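Local coordinates for protein nucleotidyl transferase (Methanothermobacter thermautotrophicus, PDB 6PLJ) that probably transfers nucleotidyl groups, as in MobA-like NTP transferases, and may take part in pseudomurein cell-wall synthesis, at residues L156-S161 with I215-I220. Residues are numbered along the deposited sequence; the frame is centred on the assembly and turned at random. Where two conformers were deposited one is given.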
# COMPACT_ATOMS: atom_id res chain seq x y z
N LEU A 156 4.50 6.59 -6.14
CA LEU A 156 4.42 5.94 -7.44
C LEU A 156 3.60 6.83 -8.37
O LEU A 156 2.45 7.12 -8.11
CB LEU A 156 3.79 4.55 -7.32
CG LEU A 156 3.74 3.71 -8.61
CD1 LEU A 156 5.14 3.42 -9.09
CD2 LEU A 156 2.96 2.42 -8.38
N ALA A 157 4.24 7.26 -9.45
CA ALA A 157 3.65 8.21 -10.39
C ALA A 157 2.80 7.47 -11.41
O ALA A 157 3.01 6.29 -11.69
CB ALA A 157 4.74 8.99 -11.09
N ARG A 158 1.83 8.19 -11.96
CA ARG A 158 0.98 7.68 -13.03
C ARG A 158 1.72 7.74 -14.37
O ARG A 158 1.42 6.97 -15.28
CB ARG A 158 -0.33 8.47 -13.05
CG ARG A 158 -1.34 8.11 -14.11
CD ARG A 158 -1.81 6.66 -14.02
NE ARG A 158 -2.48 6.32 -12.76
CZ ARG A 158 -3.15 5.17 -12.55
NH1 ARG A 158 -3.22 4.24 -13.50
NH2 ARG A 158 -3.73 4.94 -11.38
N GLY A 159 2.68 8.66 -14.48
CA GLY A 159 3.45 8.85 -15.71
C GLY A 159 4.93 8.86 -15.43
O GLY A 159 5.43 8.02 -14.69
N GLU A 160 5.65 9.83 -16.00
CA GLU A 160 7.11 9.87 -15.86
C GLU A 160 7.53 10.39 -14.47
O GLU A 160 6.73 10.99 -13.76
CB GLU A 160 7.73 10.71 -16.99
CG GLU A 160 7.44 10.11 -18.37
CD GLU A 160 8.19 10.76 -19.53
OE1 GLU A 160 8.93 11.73 -19.31
OE2 GLU A 160 8.02 10.28 -20.67
N SER A 161 8.80 10.16 -14.12
CA SER A 161 9.34 10.63 -12.85
C SER A 161 9.47 12.14 -12.86
O SER A 161 9.59 12.76 -13.93
CB SER A 161 10.70 10.02 -12.55
OG SER A 161 10.63 8.60 -12.48
N ILE A 215 1.26 -2.04 -14.56
CA ILE A 215 0.60 -3.00 -13.67
C ILE A 215 0.88 -2.65 -12.19
O ILE A 215 0.06 -2.95 -11.32
CB ILE A 215 1.05 -4.44 -13.99
CG1 ILE A 215 0.11 -5.46 -13.34
CG2 ILE A 215 2.51 -4.67 -13.61
CD1 ILE A 215 -1.28 -5.46 -13.92
N GLU A 216 2.01 -2.01 -11.92
CA GLU A 216 2.35 -1.64 -10.54
C GLU A 216 1.34 -0.69 -9.90
O GLU A 216 1.17 -0.69 -8.67
CB GLU A 216 3.75 -1.02 -10.48
CG GLU A 216 4.85 -1.99 -10.90
CD GLU A 216 6.24 -1.45 -10.65
OE1 GLU A 216 6.46 -0.24 -10.81
OE2 GLU A 216 7.13 -2.26 -10.30
N LEU A 217 0.63 0.08 -10.72
CA LEU A 217 -0.38 1.03 -10.24
C LEU A 217 -1.72 0.38 -9.92
O LEU A 217 -2.61 1.05 -9.39
CB LEU A 217 -0.60 2.12 -11.29
CG LEU A 217 0.54 3.12 -11.41
CD1 LEU A 217 0.67 3.67 -12.83
CD2 LEU A 217 0.34 4.24 -10.41
N VAL A 218 -1.90 -0.89 -10.25
CA VAL A 218 -3.20 -1.53 -10.13
C VAL A 218 -3.47 -2.00 -8.72
O VAL A 218 -2.82 -2.91 -8.22
CB VAL A 218 -3.34 -2.72 -11.11
CG1 VAL A 218 -4.70 -3.41 -10.94
CG2 VAL A 218 -3.17 -2.24 -12.55
N ASN A 219 -4.43 -1.35 -8.06
CA ASN A 219 -4.99 -1.87 -6.81
C ASN A 219 -6.22 -2.69 -7.16
O ASN A 219 -6.95 -2.35 -8.10
CB ASN A 219 -5.36 -0.74 -5.85
CG ASN A 219 -6.29 0.29 -6.49
OD1 ASN A 219 -5.93 0.90 -7.48
ND2 ASN A 219 -7.48 0.44 -5.96
N ILE A 220 -6.45 -3.75 -6.40
CA ILE A 220 -7.57 -4.66 -6.65
C ILE A 220 -8.84 -4.04 -6.10
O ILE A 220 -9.12 -4.12 -4.90
CB ILE A 220 -7.32 -6.05 -6.07
CG1 ILE A 220 -6.08 -6.65 -6.72
CG2 ILE A 220 -8.55 -6.94 -6.31
CD1 ILE A 220 -5.56 -7.89 -6.03
O HOH W 1 -4.75 2.44 -10.57
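Leu217 fills the space between Leu156 and the folded-over side chain of Arg158. Its CB lies under the guanidinium group, 4.0 Å from NH1 of Arg158. CG of Leu217 meets CD2 of Leu156 at 3.9 Å and has the carbonyl oxygen of Ala157 on the same flank. Both methyls touch that oxygen, CD2 of Leu217 coming to 3.6 Å from O of Ala157. They separate toward their other neighbours. CD1 of Leu217 sits 3.7 Å from the guanidinium plane of Arg158, over one face but displaced toward the rim. CD2 of Leu217 turns to the strand side and meets CD2 of Leu156 at 3.8 Å. Arg158 reaches this place by bending: chi2 (60°) and chi3 (61°) fold the chain back across Leu217. Its NE gives a bond to O of Gly169, which is likely to limit the turning of the group. A water in the guanidinium plane bridges the segments, accepting from NH2 of Arg158 at 2.8 Å and donating to O of Leu217 at 2.8 Å. On the inner side, CD2 of Leu156 also rests 3.6 Å from O of Glu216, an oxygen that also accepts a bond from Gln133 NE2. Leu156 packs onto Thr140 and Ile144 of helix 138-147. The carboxylate of Glu216 bonds to Ser137, Thr140 and the backbone N of Ser212. With an alanine at Leu217, CB would remain, but the guanidinium would probably lose the CD1 contact and a gap would open beside Leu156 CD2. The contact joins strand 152-157 of the mixed sheet and the loop that follows it to the 3-10 turn at 215-217, ahead of helix 223-236. No direct hydrogen bond crosses it: leucine methyls lie against two carbonyl oxygens and a guanidinium face, and the water is the one polar bridge.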